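PDB 3K9T: putative polysaccharide biosynthesis protein with aminopeptidase-like domain from Clostridium acetobutylicum, which probably takes part in the biosynthesis of modified polysaccharides, and binds one zinc ion per subunit through an aminopeptidase-like domain that is not expected to be an active peptidase. Local coordinates for residues A[76-79]-A[85-88]; A[126-131]-A[191-196]; A[280-285]-A[413-418]; A[273-278]-A[350-355]. One frame throughout, in Å; residues are numbered along the deposited sequence.

Contact 1 (A[76-79]-A[85-88])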
loop_
_atom_site.group_PDB
_atom_site.type_symbol
_atom_site.label_atom_id
_atom_site.label_comp_id
_atom_site.label_asym_id
_atom_site.label_seq_id
_atom_site.Cartn_x
_atom_site.Cartn_y
_atom_site.Cartn_z
ATOM N N ALA A 76 -22.099 40.828 -34.595
ATOM C CA ALA A 76 -21.364 40.051 -35.577
ATOM C C ALA A 76 -22.387 39.295 -36.403
ATOM O O ALA A 76 -23.417 38.857 -35.869
ATOM C CB ALA A 76 -20.421 39.102 -34.914
ATOM N N TYR A 77 -22.127 39.175 -37.709
ATOM C CA TYR A 77 -23.000 38.410 -38.607
ATOM C C TYR A 77 -22.377 38.152 -39.977
ATOM O O TYR A 77 -21.472 38.883 -40.403
ATOM C CB TYR A 77 -24.377 39.088 -38.789
ATOM C CG TYR A 77 -24.347 40.566 -39.164
ATOM C CD1 TYR A 77 -24.315 40.984 -40.496
ATOM C CD2 TYR A 77 -24.395 41.548 -38.173
ATOM C CE1 TYR A 77 -24.297 42.350 -40.822
ATOM C CE2 TYR A 77 -24.389 42.889 -38.487
ATOM C CZ TYR A 77 -24.340 43.290 -39.809
ATOM O OH TYR A 77 -24.339 44.645 -40.078
ATOM N N VAL A 78 -22.840 37.067 -40.608
ATOM C CA VAL A 78 -22.576 36.755 -42.003
ATOM C C VAL A 78 -23.950 36.869 -42.671
ATOM O O VAL A 78 -24.908 36.197 -42.286
ATOM C CB VAL A 78 -22.020 35.333 -42.219
ATOM C CG1 VAL A 78 -21.954 35.017 -43.719
ATOM C CG2 VAL A 78 -20.641 35.159 -41.537
ATOM N N ARG A 79 -24.052 37.740 -43.661
ATOM C CA ARG A 79 -25.331 38.004 -44.312
ATOM C C ARG A 79 -25.243 37.645 -45.789
ATOM O O ARG A 79 -24.230 37.915 -46.417
ATOM C CB ARG A 79 -25.637 39.475 -44.160
ATOM C CG ARG A 79 -27.030 39.860 -44.502
ATOM C CD ARG A 79 -27.116 41.372 -44.533
ATOM N NE ARG A 79 -27.736 41.944 -43.340
ATOM C CZ ARG A 79 -27.351 43.074 -42.746
ATOM N NH1 ARG A 79 -26.276 43.747 -43.168
ATOM N NH2 ARG A 79 -28.013 43.509 -41.675
ATOM N N LYS A 85 -29.212 37.075 -42.418
ATOM C CA LYS A 85 -28.084 36.776 -41.518
ATOM C C LYS A 85 -27.982 35.269 -41.306
ATOM O O LYS A 85 -28.609 34.720 -40.393
ATOM C CB LYS A 85 -28.248 37.469 -40.161
ATOM C CG LYS A 85 -28.005 38.945 -40.197
ATOM C CD LYS A 85 -28.419 39.644 -38.907
ATOM C CE LYS A 85 -27.861 41.063 -38.925
ATOM N NZ LYS A 85 -28.366 41.931 -37.853
ATOM N N VAL A 86 -27.195 34.612 -42.156
ATOM C CA VAL A 86 -27.047 33.171 -42.105
ATOM C C VAL A 86 -26.229 32.754 -40.853
ATOM O O VAL A 86 -26.306 31.603 -40.420
ATOM C CB VAL A 86 -26.484 32.582 -43.432
ATOM C CG1 VAL A 86 -27.446 32.848 -44.608
ATOM C CG2 VAL A 86 -25.118 33.127 -43.736
ATOM N N ILE A 87 -25.447 33.681 -40.292
ATOM C CA ILE A 87 -24.847 33.506 -38.960
ATOM C C ILE A 87 -25.153 34.796 -38.197
ATOM O O ILE A 87 -24.960 35.877 -38.741
ATOM C CB ILE A 87 -23.318 33.279 -38.954
ATOM C CG1 ILE A 87 -22.920 32.121 -39.861
ATOM C CG2 ILE A 87 -22.883 32.980 -37.534
ATOM C CD1 ILE A 87 -21.418 31.843 -39.921
ATOM N N ASP A 88 -25.625 34.670 -36.955
ATOM C CA ASP A 88 -26.054 35.821 -36.148
ATOM C C ASP A 88 -25.656 35.685 -34.650
ATOM O O ASP A 88 -26.185 34.864 -33.892
ATOM C CB ASP A 88 -27.575 36.056 -36.313
ATOM C CG ASP A 88 -28.070 37.363 -35.656
ATOM O OD1 ASP A 88 -27.248 38.086 -35.062
ATOM O OD2 ASP A 88 -29.293 37.671 -35.739
#
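A classic beta bulge joins Val78 to both Val86 and Ile87 in the hairpin of strands 70-79 and 85-88, at one border of the four-stranded antiparallel sheet of the insert domain. Val78 O is the acceptor for the doubled position. Ile87 N donates to Val78 O at 3.3 Å, whereas Val86 N, 2.8 Å from that same Val78 O, makes only a weak bond. In return Val78 N donates to Ile87 O. On the face of Val78 and Ile87 the two side chains lie side by side, CG2 of Val78 against CD1 of Ile87; Val78 CG1 meets Val86 CG2, and Phe139 backs this apolar side.

The other face carries Tyr77, Arg79, Lys85 and Asp88. With CG between its backbone N and carbonyl carbon (chi1 51°), Tyr77 turns its ring toward Lys85, whose extended chain runs obliquely over one ring face. Arg79 bends at chi3, which brings its guanidinium against the ring, and has its anionic partner in Glu155 of strand 153-163. Lys85 CE sits 3.7 Å from the centroid of the Tyr77 ring, with Lys85 NZ following at 4.3 Å, 24° off the ring normal, a cation-pi contact.

Contact 2 (A[126-131]-A[191-196]); sequences IPYLTS and PSMCND. With ZN (zinc ion), chain B.
A buried contact of mainly apolar and CH-pi character, between the aromatic ring of Tyr128 and the side chains of Pro191 and Met193, ties a loop of the insert domain, residues 126-131, to segment 191-196 of the aminopeptidase-like domain, a loop that runs into helix 194-211. No hydrogen bond crosses it. Met193, present as selenomethionine, comes in roughly at right angles to the tyrosine and puts its methyl over the middle of one ring face, CE lying 3.4 Å from the centroid of the Tyr128 ring and 10° off the normal. That is a CH-pi contact, and Met193 SE, 4.3 Å from the Tyr128 ring centroid and oblique to it, adds a Met-aromatic one. The bend at chi3 of Met193 (-75°) folds the methyl back onto the ring. Pro191 approaches obliquely at another part of the tyrosine, its CD 3.5 Å from Tyr128 CE1.

The two partners of the ring are set by a tight inverse gamma turn centred on Ser192, in which Met193 N donates to Pro191 O at 2.9 Å. On the insert side, Tyr128 is joined through its backbone to His325. The chain then enters helix 194-211, where Asp196 OD2 binds the zinc ion at 1.9 Å while Asp196 OD1 is hydrogen-bonded to Tyr187 OH. His190, directly before Pro191, and His325 are the other protein ligands. The insert thus packs beside a His-Asp-His site for a single zinc ion, in a domain distantly similar to zinc aminopeptidases though not expected to act as one.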
loop_
_atom_site.group_PDB
_atom_site.type_symbol
_atom_site.label_atom_id
_atom_site.label_comp_id
_atom_site.label_asym_id
_atom_site.label_seq_id
_atom_site.Cartn_x
_atom_site.Cartn_y
_atom_site.Cartn_z
ATOM N N ILE A 126 -22.612 24.089 -32.140
ATOM C CA ILE A 126 -21.785 25.241 -32.474
ATOM C C ILE A 126 -20.501 25.100 -31.650
ATOM O O ILE A 126 -20.536 24.980 -30.438
ATOM C CB ILE A 126 -22.492 26.574 -32.188
ATOM C CG1 ILE A 126 -23.849 26.633 -32.910
ATOM C CG2 ILE A 126 -21.593 27.766 -32.618
ATOM C CD1 ILE A 126 -24.803 27.760 -32.397
ATOM N N PRO A 127 -19.353 25.066 -32.311
ATOM C CA PRO A 127 -18.159 25.002 -31.493
ATOM C C PRO A 127 -17.780 26.356 -30.869
ATOM O O PRO A 127 -17.964 27.391 -31.498
ATOM C CB PRO A 127 -17.079 24.537 -32.476
ATOM C CG PRO A 127 -17.564 24.923 -33.820
ATOM C CD PRO A 127 -19.067 25.006 -33.752
ATOM N N TYR A 128 -17.265 26.307 -29.641
ATOM C CA TYR A 128 -16.693 27.469 -28.944
ATOM C C TYR A 128 -15.202 27.581 -29.224
ATOM O O TYR A 128 -14.441 26.677 -28.936
ATOM C CB TYR A 128 -16.950 27.362 -27.431
ATOM C CG TYR A 128 -16.190 28.334 -26.543
ATOM C CD1 TYR A 128 -16.303 29.718 -26.701
ATOM C CD2 TYR A 128 -15.401 27.855 -25.522
ATOM C CE1 TYR A 128 -15.591 30.596 -25.876
ATOM C CE2 TYR A 128 -14.687 28.714 -24.684
ATOM C CZ TYR A 128 -14.775 30.075 -24.871
ATOM O OH TYR A 128 -14.081 30.856 -23.984
ATOM N N LEU A 129 -14.790 28.692 -29.813
ATOM C CA LEU A 129 -13.376 28.931 -30.111
ATOM C C LEU A 129 -12.949 30.300 -29.572
ATOM O O LEU A 129 -13.764 31.215 -29.422
ATOM C CB LEU A 129 -13.099 28.826 -31.625
ATOM C CG LEU A 129 -13.341 27.454 -32.270
ATOM C CD1 LEU A 129 -13.475 27.541 -33.771
ATOM C CD2 LEU A 129 -12.225 26.541 -31.887
ATOM N N THR A 130 -11.664 30.403 -29.269
ATOM C CA THR A 130 -11.057 31.627 -28.767
ATOM C C THR A 130 -9.736 31.888 -29.503
ATOM O O THR A 130 -9.147 30.983 -30.086
ATOM C CB THR A 130 -10.719 31.548 -27.251
ATOM O OG1 THR A 130 -9.609 30.670 -27.059
ATOM C CG2 THR A 130 -11.913 31.088 -26.418
ATOM N N SER A 131 -9.266 33.127 -29.463
ATOM C CA SER A 131 -7.971 33.461 -30.035
ATOM C C SER A 131 -7.408 34.614 -29.253
ATOM O O SER A 131 -7.284 35.709 -29.753
ATOM C CB SER A 131 -8.089 33.831 -31.515
ATOM O OG SER A 131 -6.790 34.064 -32.050
ATOM N N PRO A 191 -18.362 32.426 -22.198
ATOM C CA PRO A 191 -19.625 33.100 -22.561
ATOM C C PRO A 191 -20.874 32.228 -22.335
ATOM O O PRO A 191 -21.016 31.715 -21.204
ATOM C CB PRO A 191 -19.391 33.535 -24.019
ATOM C CG PRO A 191 -18.348 32.591 -24.527
ATOM C CD PRO A 191 -17.492 32.227 -23.369
ATOM N N SER A 192 -21.746 32.055 -23.345
ATOM C CA SER A 192 -23.037 31.330 -23.159
ATOM C C SER A 192 -22.912 29.800 -23.170
ATOM O O SER A 192 -23.350 29.123 -24.105
ATOM C CB SER A 192 -24.079 31.764 -24.206
ATOM O OG SER A 192 -24.328 33.153 -24.142
HETATM N N MSE A 193 -22.275 29.280 -22.127
HETATM C CA MSE A 193 -22.199 27.851 -21.846
HETATM C C MSE A 193 -22.446 27.711 -20.336
HETATM O O MSE A 193 -21.995 28.553 -19.541
HETATM C CB MSE A 193 -20.852 27.263 -22.256
HETATM C CG MSE A 193 -20.585 27.293 -23.784
HETATM SE SE MSE A 193 -18.740 26.974 -24.095
HETATM C CE MSE A 193 -18.026 28.732 -23.549
ATOM N N CYS A 194 -23.162 26.655 -19.963
ATOM C CA CYS A 194 -23.638 26.481 -18.615
ATOM C C CYS A 194 -22.721 25.694 -17.657
ATOM O O CYS A 194 -22.277 26.258 -16.685
ATOM C CB CYS A 194 -25.042 25.873 -18.669
ATOM S SG CYS A 194 -26.258 27.024 -19.384
ATOM N N ASN A 195 -22.437 24.420 -17.910
ATOM C CA ASN A 195 -21.599 23.643 -17.008
ATOM C C ASN A 195 -20.192 24.251 -16.921
ATOM O O ASN A 195 -19.637 24.474 -15.822
ATOM C CB ASN A 195 -21.552 22.158 -17.399
ATOM C CG ASN A 195 -21.495 21.211 -16.150
ATOM O OD1 ASN A 195 -21.994 21.557 -15.084
ATOM N ND2 ASN A 195 -20.903 20.027 -16.305
ATOM N N ASP A 196 -19.645 24.591 -18.081
ATOM C CA ASP A 196 -18.342 25.250 -18.174
ATOM C C ASP A 196 -18.547 26.673 -18.770
ATOM O O ASP A 196 -18.583 26.793 -19.989
ATOM C CB ASP A 196 -17.430 24.381 -19.050
ATOM C CG ASP A 196 -16.080 25.002 -19.286
ATOM O OD1 ASP A 196 -15.649 25.780 -18.419
ATOM O OD2 ASP A 196 -15.449 24.737 -20.342
HETATM ZN ZN ZN B . -13.811 25.630 -20.877
#

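Contact 3 (A[280-285]-A[413-418]); sequences LMHCGS and GMEFRR
His282, late in helix 271-282, lays one face of its imidazole against the backbone and aliphatic part of Glu415. Glu415 CA stands 3.6 Å above the His282 ring plane, over its centre, and Glu415 CB makes a CH-pi contact, 4.0 Å from the His282 ring centroid. Beyond the ring, Glu415 CG touches His282 CB at 3.5 Å. At the imidazole edge Gly413 O lies near the plane, 3.4 Å from His282 CE1. His282 NE2 is hydrogen-bonded to Lys278 NZ, one turn back on the same helix, and that amine also bonds Met414 O, so a single lysine bridges ring and loop.

The loop that receives the histidine joins helices 405-412 and 416-428 of the permutated winged helix-turn-helix domain, and probably forms the turn of that motif. Gly413 leaves the first helix with positive phi, and Glu415 is the N-cap residue of the second. Its chain bends at chi2 (-104°), leading the carboxylate away from the imidazole and back over the helix start, where Glu415 OE2 accepts from Arg417 N at 2.9 Å. The N-H comes from above the carboxylate plane, 65° out of it. Further out, Arg417 forms a salt bridge with Glu348, and Met414, pointing away from His282, packs on Trp394 of helix 389-398 and on Trp295 of a second subunit.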
loop_
_atom_site.group_PDB
_atom_site.type_symbol
_atom_site.label_atom_id
_atom_site.label_comp_id
_atom_site.label_asym_id
_atom_site.label_seq_id
_atom_site.Cartn_x
_atom_site.Cartn_y
_atom_site.Cartn_z
ATOM N N LEU A 280 -17.412 12.548 0.450
ATOM C CA LEU A 280 -17.917 11.723 -0.676
ATOM C C LEU A 280 -18.192 10.279 -0.273
ATOM O O LEU A 280 -19.243 9.674 -0.626
ATOM C CB LEU A 280 -16.938 11.756 -1.860
ATOM C CG LEU A 280 -16.798 13.140 -2.544
ATOM C CD1 LEU A 280 -15.612 13.127 -3.498
ATOM C CD2 LEU A 280 -18.112 13.575 -3.270
HETATM N N MSE A 281 -17.252 9.732 0.490
HETATM C CA MSE A 281 -17.314 8.341 0.933
HETATM C C MSE A 281 -18.662 7.998 1.626
HETATM O O MSE A 281 -19.224 6.897 1.472
HETATM C CB MSE A 281 -16.142 8.108 1.873
HETATM C CG MSE A 281 -16.071 6.726 2.444
HETATM SE SE MSE A 281 -14.470 6.533 3.545
HETATM C CE MSE A 281 -13.106 7.344 2.349
ATOM N N HIS A 282 -19.177 8.950 2.387
ATOM C CA HIS A 282 -20.351 8.701 3.194
ATOM C C HIS A 282 -21.580 9.412 2.688
ATOM O O HIS A 282 -22.607 9.348 3.300
ATOM C CB HIS A 282 -20.073 9.097 4.638
ATOM C CG HIS A 282 -19.085 8.207 5.306
ATOM N ND1 HIS A 282 -19.433 6.979 5.819
ATOM C CD2 HIS A 282 -17.755 8.353 5.533
ATOM C CE1 HIS A 282 -18.362 6.411 6.348
ATOM N NE2 HIS A 282 -17.331 7.224 6.187
ATOM N N CYS A 283 -21.490 10.032 1.528
ATOM C CA CYS A 283 -22.578 10.858 1.048
ATOM C C CYS A 283 -23.739 10.081 0.422
ATOM O O CYS A 283 -24.777 10.645 0.185
ATOM C CB CYS A 283 -22.050 11.903 0.076
ATOM S SG CYS A 283 -21.802 11.347 -1.606
ATOM N N GLY A 284 -23.560 8.811 0.126
ATOM C CA GLY A 284 -24.649 8.034 -0.392
ATOM C C GLY A 284 -24.870 8.037 -1.886
ATOM O O GLY A 284 -25.827 7.427 -2.343
ATOM N N SER A 285 -24.004 8.707 -2.645
ATOM C CA SER A 285 -24.018 8.630 -4.120
ATOM C C SER A 285 -22.679 8.138 -4.599
ATOM O O SER A 285 -21.725 8.057 -3.834
ATOM C CB SER A 285 -24.274 9.986 -4.774
ATOM O OG SER A 285 -25.514 10.492 -4.362
ATOM N N GLY A 413 -13.605 4.296 10.249
ATOM C CA GLY A 413 -14.472 4.017 9.124
ATOM C C GLY A 413 -15.841 4.648 9.284
ATOM O O GLY A 413 -16.773 4.352 8.519
HETATM N N MSE A 414 -15.987 5.535 10.259
HETATM C CA MSE A 414 -17.294 6.118 10.494
HETATM C C MSE A 414 -17.392 7.465 9.804
HETATM O O MSE A 414 -16.393 8.117 9.500
HETATM C CB MSE A 414 -17.608 6.242 11.992
HETATM C CG MSE A 414 -17.634 4.930 12.761
HETATM SE SE MSE A 414 -17.930 5.287 14.619
HETATM C CE MSE A 414 -18.431 3.578 15.292
ATOM N N GLU A 415 -18.629 7.854 9.559
ATOM C CA GLU A 415 -18.957 9.137 9.018
ATOM C C GLU A 415 -18.538 10.294 9.956
ATOM O O GLU A 415 -18.615 10.201 11.178
ATOM C CB GLU A 415 -20.451 9.160 8.751
ATOM C CG GLU A 415 -20.866 10.233 7.806
ATOM C CD GLU A 415 -21.507 11.344 8.511
ATOM O OE1 GLU A 415 -22.451 11.023 9.262
ATOM O OE2 GLU A 415 -21.084 12.507 8.300
ATOM N N PHE A 416 -18.116 11.397 9.358
ATOM C CA PHE A 416 -17.550 12.489 10.112
ATOM C C PHE A 416 -18.507 13.074 11.147
ATOM O O PHE A 416 -18.127 13.241 12.298
ATOM C CB PHE A 416 -17.020 13.592 9.185
ATOM C CG PHE A 416 -16.409 14.769 9.947
ATOM C CD1 PHE A 416 -15.111 14.733 10.390
ATOM C CD2 PHE A 416 -17.167 15.881 10.254
ATOM C CE1 PHE A 416 -14.585 15.791 11.095
ATOM C CE2 PHE A 416 -16.652 16.935 10.966
ATOM C CZ PHE A 416 -15.374 16.894 11.395
ATOM N N ARG A 417 -19.741 13.387 10.771
ATOM C CA ARG A 417 -20.667 13.940 11.757
ATOM C C ARG A 417 -20.899 13.044 12.972
ATOM O O ARG A 417 -21.126 13.530 14.059
ATOM C CB ARG A 417 -21.986 14.308 11.127
ATOM C CG ARG A 417 -21.880 15.474 10.174
ATOM C CD ARG A 417 -23.134 16.270 10.195
ATOM N NE ARG A 417 -23.156 17.298 9.165
ATOM C CZ ARG A 417 -23.831 18.442 9.265
ATOM N NH1 ARG A 417 -24.524 18.733 10.373
ATOM N NH2 ARG A 417 -23.804 19.305 8.254
ATOM N N ARG A 418 -20.843 11.736 12.787
ATOM C CA ARG A 418 -21.010 10.804 13.906
ATOM C C ARG A 418 -19.916 10.980 14.963
ATOM O O ARG A 418 -20.154 10.971 16.181
ATOM C CB ARG A 418 -20.932 9.396 13.367
ATOM C CG ARG A 418 -21.609 8.415 14.205
ATOM C CD ARG A 418 -21.658 7.095 13.512
ATOM N NE ARG A 418 -21.839 6.086 14.527
ATOM C CZ ARG A 418 -21.561 4.807 14.375
ATOM N NH1 ARG A 418 -21.076 4.374 13.224
ATOM N NH2 ARG A 418 -21.773 3.965 15.395
#

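Contact 4 (A[273-278]-A[350-355]); sequences DKIVEK and IYTIEN
Asp273 OD2, two residues before the Ile275 that packs on Thr352 and Ile353, is gripped by both Thr265 OG1 and Ala270 N, while Tyr262 OH engages the other carboxylate oxygen; Asp273 lies in the first turn of helix 271-282. The packing itself is apolar. The side chains of Ile275 and Thr352 run alongside each other, pointing opposite ways, with Ile275 CG2 3.7 Å from both CB and CG2 of Thr352. The hydroxyl of Thr352 takes no part in this, because at chi1 -52° OG1 sits beside its own backbone N and bonds Glu348 O one turn earlier; the methyl is thereby the branch presented to Ile275. An extended chi2 of 173° carries Ile275 CD1 onward to Ile353, whose side chain it meets at about a right angle, 3.6 Å from Ile353 CG1 and 3.8 Å from Ile353 CA. The backbones come close here, Ile275 CA to Thr352 CA being 6.7 Å.

No hydrogen bond links the two helical segments. Around the pair, Leu406 of helix 405-412 packs on Ile275 and Phe416 of helix 416-428 on Thr352, while Val276 points away from helix 336-355 and rests on Tyr262 of strand 260-263, in the large mixed sheet.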
loop_
_atom_site.group_PDB
_atom_site.type_symbol
_atom_site.label_atom_id
_atom_site.label_comp_id
_atom_site.label_asym_id
_atom_site.label_seq_id
_atom_site.Cartn_x
_atom_site.Cartn_y
_atom_site.Cartn_z
ATOM N N ASP A 273 -7.963 17.282 0.697
ATOM C CA ASP A 273 -8.179 15.993 -0.021
ATOM C C ASP A 273 -8.860 14.998 0.881
ATOM O O ASP A 273 -9.826 14.321 0.473
ATOM C CB ASP A 273 -6.854 15.355 -0.455
ATOM C CG ASP A 273 -6.079 16.204 -1.452
ATOM O OD1 ASP A 273 -6.694 16.715 -2.421
ATOM O OD2 ASP A 273 -4.849 16.358 -1.255
ATOM N N LYS A 274 -8.338 14.899 2.107
ATOM C CA LYS A 274 -8.839 13.956 3.095
ATOM C C LYS A 274 -10.255 14.342 3.458
ATOM O O LYS A 274 -11.119 13.473 3.607
ATOM C CB LYS A 274 -7.910 13.905 4.320
ATOM C CG LYS A 274 -6.514 13.372 4.000
ATOM C CD LYS A 274 -6.161 12.038 4.575
ATOM C CE LYS A 274 -5.486 12.208 5.968
ATOM N NZ LYS A 274 -4.556 11.042 6.326
ATOM N N ILE A 275 -10.515 15.645 3.573
ATOM C CA ILE A 275 -11.867 16.098 3.958
ATOM C C ILE A 275 -12.847 15.803 2.813
ATOM O O ILE A 275 -13.884 15.165 3.012
ATOM C CB ILE A 275 -11.922 17.598 4.299
ATOM C CG1 ILE A 275 -11.308 17.859 5.667
ATOM C CG2 ILE A 275 -13.363 18.129 4.255
ATOM C CD1 ILE A 275 -11.204 19.345 5.963
ATOM N N VAL A 276 -12.528 16.266 1.613
ATOM C CA VAL A 276 -13.458 16.024 0.504
ATOM C C VAL A 276 -13.708 14.515 0.265
ATOM O O VAL A 276 -14.838 14.123 0.033
ATOM C CB VAL A 276 -13.036 16.737 -0.819
ATOM C CG1 VAL A 276 -13.925 16.248 -1.989
ATOM C CG2 VAL A 276 -13.111 18.281 -0.626
ATOM N N GLU A 277 -12.680 13.671 0.351
ATOM C CA GLU A 277 -12.905 12.239 0.054
ATOM C C GLU A 277 -13.744 11.583 1.156
ATOM O O GLU A 277 -14.539 10.718 0.868
ATOM C CB GLU A 277 -11.598 11.501 -0.197
ATOM C CG GLU A 277 -10.833 12.029 -1.434
ATOM C CD GLU A 277 -9.379 11.608 -1.429
ATOM O OE1 GLU A 277 -9.114 10.443 -1.071
ATOM O OE2 GLU A 277 -8.503 12.432 -1.776
ATOM N N LYS A 278 -13.613 12.065 2.394
ATOM C CA LYS A 278 -14.395 11.561 3.511
ATOM C C LYS A 278 -15.860 11.966 3.412
ATOM O O LYS A 278 -16.744 11.181 3.784
ATOM C CB LYS A 278 -13.799 12.031 4.854
ATOM C CG LYS A 278 -14.339 11.300 6.105
ATOM C CD LYS A 278 -14.159 9.775 6.009
ATOM C CE LYS A 278 -14.421 9.121 7.350
ATOM N NZ LYS A 278 -14.770 7.689 7.248
ATOM N N ILE A 350 -17.365 22.336 3.927
ATOM C CA ILE A 350 -17.067 23.518 4.742
ATOM C C ILE A 350 -17.386 23.234 6.192
ATOM O O ILE A 350 -16.587 23.554 7.065
ATOM C CB ILE A 350 -17.779 24.801 4.238
ATOM C CG1 ILE A 350 -17.138 25.272 2.916
ATOM C CG2 ILE A 350 -17.703 25.893 5.289
ATOM C CD1 ILE A 350 -17.894 26.398 2.119
ATOM N N TYR A 351 -18.530 22.605 6.446
ATOM C CA TYR A 351 -18.853 22.131 7.800
ATOM C C TYR A 351 -17.715 21.248 8.343
ATOM O O TYR A 351 -17.344 21.381 9.492
ATOM C CB TYR A 351 -20.169 21.338 7.801
ATOM C CG TYR A 351 -20.542 20.695 9.132
ATOM C CD1 TYR A 351 -19.977 19.477 9.542
ATOM C CD2 TYR A 351 -21.470 21.290 9.970
ATOM C CE1 TYR A 351 -20.330 18.898 10.752
ATOM C CE2 TYR A 351 -21.839 20.705 11.193
ATOM C CZ TYR A 351 -21.274 19.511 11.571
ATOM O OH TYR A 351 -21.624 18.944 12.773
ATOM N N THR A 352 -17.149 20.369 7.521
ATOM C CA THR A 352 -16.068 19.475 7.989
ATOM C C THR A 352 -14.779 20.268 8.293
ATOM O O THR A 352 -14.111 20.066 9.314
ATOM C CB THR A 352 -15.820 18.323 6.978
ATOM O OG1 THR A 352 -17.062 17.663 6.688
ATOM C CG2 THR A 352 -14.841 17.305 7.535
ATOM N N ILE A 353 -14.441 21.179 7.398
ATOM C CA ILE A 353 -13.278 22.028 7.573
ATOM C C ILE A 353 -13.372 22.750 8.900
ATOM O O ILE A 353 -12.419 22.786 9.655
ATOM C CB ILE A 353 -13.192 23.090 6.458
ATOM C CG1 ILE A 353 -12.805 22.452 5.137
ATOM C CG2 ILE A 353 -12.195 24.219 6.823
ATOM C CD1 ILE A 353 -13.071 23.399 3.959
ATOM N N GLU A 354 -14.537 23.323 9.165
ATOM C CA GLU A 354 -14.743 24.144 10.354
ATOM C C GLU A 354 -14.729 23.361 11.664
ATOM O O GLU A 354 -14.185 23.826 12.650
ATOM C CB GLU A 354 -16.087 24.840 10.212
ATOM C CG GLU A 354 -16.082 25.969 9.230
ATOM C CD GLU A 354 -15.515 27.230 9.813
ATOM O OE1 GLU A 354 -15.924 27.572 10.935
ATOM O OE2 GLU A 354 -14.666 27.873 9.145
ATOM N N ASN A 355 -15.334 22.170 11.656
ATOM C CA ASN A 355 -15.450 21.333 12.855
ATOM C C ASN A 355 -14.393 20.244 13.049
ATOM O O ASN A 355 -14.564 19.387 13.916
ATOM C CB ASN A 355 -16.844 20.683 12.908
ATOM C CG ASN A 355 -17.952 21.700 13.101
ATOM O OD1 ASN A 355 -17.951 22.435 14.077
ATOM N ND2 ASN A 355 -18.912 21.740 12.163
#

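Contacts 2, 3 and 4 make no hydrogen bond between their segments; 2 and 4 are buried and 3 lies at the surface. Contact 1, partly buried, is held by backbone strand bonds and a cation-pi pair, contact 3 by a histidine face on a glutamate. Contacts 3 and 4 share helix 271-282 and touch, their centres about 11 Å apart: the helix packs on helix 336-355 in contact 4 and on the 413-418 turn in contact 3, with Lys278 joining the two. Contacts 1 and 2 lie on the opposite side of the chain's centre. Both involve the insert domain, contact 1 within its sheet and contact 2 at the zinc site, the only one of the four there.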